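Local coordinates for protein sulfate adenylyltransferase (Allochromatium vinosum, PDB 4DNX) that catalyses the reaction of sulfate with ATP to give adenosine 5'-phosphosulfate and diphosphate, the activation step of sulfur metabolism, at residues A[198-201]-A[202-206]; A[236-239]-A[240-244]. All blocks are in the same frame, centred on the assembly; numbering follows the deposited sequence.

Overall arrangement
Both contacts belong to the Rossmann-like catalytic part of the chain, on the same side of its centre, with their own centres about 11 Å apart. Contact 1 is the deeper: it follows the chain as it leaves the central strand 195-200 of the parallel sheet, and combines a Met-aromatic contact with a threonine hydroxyl and a water. Contact 2 is only partly buried and lies at the start of helix 240-254, where the N-cap proline's carbonyl accepts the first main-chain bond of the helix and aliphatic methyls pack beside it. The turn of contact 1 rests against the helix start of contact 2 through hydrogen bonds of the N202 amide and the R243 guanidinium and through P203, packed on I238 and R243.

Contact 1. Residues A[198-201]-A[202-206]; sequences FQTR and NPMHR
M204 reaches back from the loop to lie alongside the ring of F198, the two side chains running past each other in opposite directions. From CB the chain leaves beside its own backbone N (chi1 -73°). CG is the first atom to make contact, 4.1 Å from CE2 of F198 and 4.2 Å from CG2 of T200. SD follows along the CD2-CE2 side of the ring, 5.0 Å from the ring centroid and 70° off its normal, an oblique Met-aromatic contact. A bend at chi3 (65°) then holds the terminal CE against the same ring atoms, 3.8 Å from F198 CE2. Beyond F198 stands the ring of H208, while I226 and M250 pack on M204. From Q199, near the end of strand 195-200, the chain carries the QxRNPxHxxH signature of ATP sulfurylases, which runs on to H208 and in relatives lines the nucleotide site; H205 occupies the N-cap position of helix 206-219. The chain turns at R201 and N202, and T200 spans the inside of this turn. Its OG1 lies 3.0 Å from N202 O and 2.6 Å from a water, so that its single proton has two acceptors within reach. That water donates in turn to P203 O at 3.3 Å, tying strand end and loop together through one solvent molecule. On the outer side, the N202 amide uses both ends: OD1 accepts from the backbone N of I238 and ND2 donates to OD1 of D237.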
# COMPACT_ATOMS: atom_id res chain seq x y z
N PHE A 198 -7.98 12.57 -11.03
CA PHE A 198 -9.00 13.40 -10.39
C PHE A 198 -8.74 13.41 -8.89
O PHE A 198 -8.72 12.36 -8.29
CB PHE A 198 -10.43 12.83 -10.65
CG PHE A 198 -11.54 13.61 -9.96
CD1 PHE A 198 -11.89 14.88 -10.42
CD2 PHE A 198 -12.20 13.07 -8.84
CE1 PHE A 198 -12.93 15.61 -9.77
CE2 PHE A 198 -13.26 13.81 -8.20
CZ PHE A 198 -13.58 15.03 -8.68
N GLN A 199 -8.61 14.61 -8.30
CA GLN A 199 -8.39 14.75 -6.85
C GLN A 199 -9.73 14.90 -6.11
O GLN A 199 -10.60 15.66 -6.54
CB GLN A 199 -7.53 16.01 -6.57
CG GLN A 199 -7.31 16.27 -5.08
CD GLN A 199 -6.25 17.32 -4.80
OE1 GLN A 199 -5.22 17.39 -5.49
NE2 GLN A 199 -6.50 18.18 -3.80
N THR A 200 -9.87 14.23 -4.97
CA THR A 200 -11.03 14.52 -4.11
C THR A 200 -10.68 14.23 -2.66
O THR A 200 -9.74 13.51 -2.41
CB THR A 200 -12.28 13.68 -4.50
OG1 THR A 200 -13.42 14.20 -3.78
CG2 THR A 200 -12.07 12.20 -4.21
N ARG A 201 -11.41 14.84 -1.71
CA ARG A 201 -11.26 14.38 -0.33
C ARG A 201 -12.56 13.89 0.26
O ARG A 201 -12.60 13.42 1.41
CB ARG A 201 -10.57 15.41 0.59
CG ARG A 201 -11.25 16.71 0.72
CD ARG A 201 -10.40 17.66 1.60
NE ARG A 201 -10.97 19.02 1.59
CZ ARG A 201 -10.76 19.92 0.63
NH1 ARG A 201 -9.99 19.65 -0.42
NH2 ARG A 201 -11.32 21.12 0.72
N ASN A 202 -13.64 14.01 -0.50
CA ASN A 202 -14.90 13.45 -0.05
C ASN A 202 -15.57 12.47 -1.05
O ASN A 202 -15.04 12.27 -2.15
CB ASN A 202 -15.83 14.55 0.47
CG ASN A 202 -15.46 14.94 1.89
OD1 ASN A 202 -15.32 14.07 2.81
ND2 ASN A 202 -15.21 16.22 2.07
N PRO A 203 -16.67 11.83 -0.63
CA PRO A 203 -17.41 10.94 -1.55
C PRO A 203 -17.77 11.61 -2.86
O PRO A 203 -18.01 12.82 -2.91
CB PRO A 203 -18.67 10.57 -0.77
CG PRO A 203 -18.23 10.69 0.69
CD PRO A 203 -17.35 11.93 0.67
N MET A 204 -17.81 10.81 -3.92
CA MET A 204 -18.12 11.36 -5.24
C MET A 204 -19.57 11.01 -5.57
O MET A 204 -19.94 9.84 -5.60
CB MET A 204 -17.17 10.74 -6.26
CG MET A 204 -15.74 11.31 -6.13
SD MET A 204 -14.62 10.32 -7.14
CE MET A 204 -15.25 10.68 -8.80
N HIS A 205 -20.40 12.04 -5.75
CA HIS A 205 -21.75 11.85 -6.24
C HIS A 205 -21.79 11.93 -7.76
O HIS A 205 -20.72 11.91 -8.41
CB HIS A 205 -22.69 12.81 -5.50
CG HIS A 205 -22.79 12.45 -4.06
ND1 HIS A 205 -23.47 11.33 -3.63
CD2 HIS A 205 -22.18 12.97 -2.97
CE1 HIS A 205 -23.33 11.21 -2.32
NE2 HIS A 205 -22.56 12.20 -1.89
N ARG A 206 -22.98 11.92 -8.32
CA ARG A 206 -23.10 11.74 -9.76
C ARG A 206 -22.41 12.82 -10.58
O ARG A 206 -21.93 12.54 -11.69
CB ARG A 206 -24.55 11.54 -10.19
CG ARG A 206 -24.73 10.12 -10.63
CD ARG A 206 -26.10 9.87 -11.22
NE ARG A 206 -26.10 10.26 -12.63
CZ ARG A 206 -27.15 10.14 -13.43
NH1 ARG A 206 -28.29 9.66 -12.96
NH2 ARG A 206 -27.07 10.53 -14.70
O HOH W 1 -15.83 14.48 -4.71

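Contact 2. Residues A[236-239]-A[240-244]; sequences GDIP and APVRD
I238 turns CG1 to the side of its own backbone N (chi1 -62°), which leaves CG2 beside its carbonyl carbon and facing the first turn of helix 240-254; V242, with chi1 at 178°, brings its CG1 up to meet it. The two methyls touch at 3.6 Å, the side chains crossing at about a right angle. I238 CG2 is wedged further into the turn, lying 3.6 Å from R243 N and 4.2 Å from R243 CB, so one branch of the isoleucine packs on two helix residues.

Beside this apolar patch the helix starts at P239, the N-cap residue. P239 O takes R243 N at 2.9 Å in a nearly straight bond (168°), with the donor in the carbonyl plane; V242 N adds a weak bond to the same oxygen at 3.0 Å. The helix pattern continues with D244 N bonded to A240 O. P241 has no N-H to give, but it sits in the first turn, where no helix carbonyl stands four residues earlier to receive one; its CD packs 4.1 Å from P239 CB.

R243 bends twice along its chain and carries its guanidinium away from residues 236-239. NH1 donates to R201 O at the turn after strand 195-200, and NE has a long ion pair, 3.6 Å, with OD1 of D244, which lies in plane at the guanidinium edge.

D17 and P18 of the second subunit lie against P239, A240 and P241, M228 and L230 of strand 223-230 pack on R243, and helix 381-393 covers I238, P239 and V242 with L387, Y390 and Y391.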
# COMPACT_ATOMS: atom_id res chain seq x y z
N GLY A 236 -17.05 18.28 9.63
CA GLY A 236 -17.99 17.89 8.54
C GLY A 236 -17.50 16.95 7.43
O GLY A 236 -18.27 16.57 6.53
N ASP A 237 -16.23 16.55 7.48
CA ASP A 237 -15.72 15.57 6.51
C ASP A 237 -16.28 14.16 6.84
O ASP A 237 -16.61 13.85 7.98
CB ASP A 237 -14.17 15.56 6.49
CG ASP A 237 -13.54 16.61 5.53
OD1 ASP A 237 -14.28 17.37 4.87
OD2 ASP A 237 -12.29 16.66 5.44
N ILE A 238 -16.35 13.30 5.81
CA ILE A 238 -16.79 11.92 6.00
C ILE A 238 -15.58 11.09 6.46
O ILE A 238 -14.55 11.11 5.78
CB ILE A 238 -17.38 11.36 4.66
CG1 ILE A 238 -18.62 12.17 4.22
CG2 ILE A 238 -17.78 9.91 4.76
CD1 ILE A 238 -19.64 12.38 5.33
N PRO A 239 -15.69 10.37 7.58
CA PRO A 239 -14.59 9.51 8.04
C PRO A 239 -14.10 8.59 6.92
O PRO A 239 -14.89 8.12 6.09
CB PRO A 239 -15.20 8.69 9.16
CG PRO A 239 -16.30 9.55 9.67
CD PRO A 239 -16.85 10.25 8.47
N ALA A 240 -12.80 8.34 6.93
CA ALA A 240 -12.14 7.59 5.87
C ALA A 240 -12.81 6.26 5.47
O ALA A 240 -12.98 6.03 4.25
CB ALA A 240 -10.66 7.37 6.22
N PRO A 241 -13.17 5.39 6.42
CA PRO A 241 -13.79 4.11 6.01
C PRO A 241 -15.08 4.32 5.21
O PRO A 241 -15.37 3.56 4.26
CB PRO A 241 -14.13 3.43 7.34
CG PRO A 241 -13.25 4.04 8.32
CD PRO A 241 -13.01 5.44 7.89
N VAL A 242 -15.88 5.31 5.60
CA VAL A 242 -17.16 5.56 4.96
C VAL A 242 -16.88 6.19 3.59
O VAL A 242 -17.51 5.82 2.59
CB VAL A 242 -18.07 6.45 5.88
CG1 VAL A 242 -19.43 6.77 5.20
CG2 VAL A 242 -18.30 5.75 7.23
N ARG A 243 -15.93 7.13 3.52
CA ARG A 243 -15.57 7.78 2.26
C ARG A 243 -15.08 6.72 1.27
O ARG A 243 -15.51 6.70 0.10
CB ARG A 243 -14.45 8.83 2.47
CG ARG A 243 -14.26 9.69 1.23
CD ARG A 243 -12.84 10.12 0.90
NE ARG A 243 -11.76 9.38 1.58
CZ ARG A 243 -10.78 9.99 2.25
NH1 ARG A 243 -10.79 11.32 2.32
NH2 ARG A 243 -9.81 9.28 2.83
N ASP A 244 -14.22 5.82 1.77
CA ASP A 244 -13.64 4.77 0.92
C ASP A 244 -14.73 3.85 0.40
O ASP A 244 -14.75 3.54 -0.80
CB ASP A 244 -12.63 3.94 1.73
CG ASP A 244 -11.32 4.67 1.97
OD1 ASP A 244 -11.13 5.82 1.47
OD2 ASP A 244 -10.46 4.07 2.66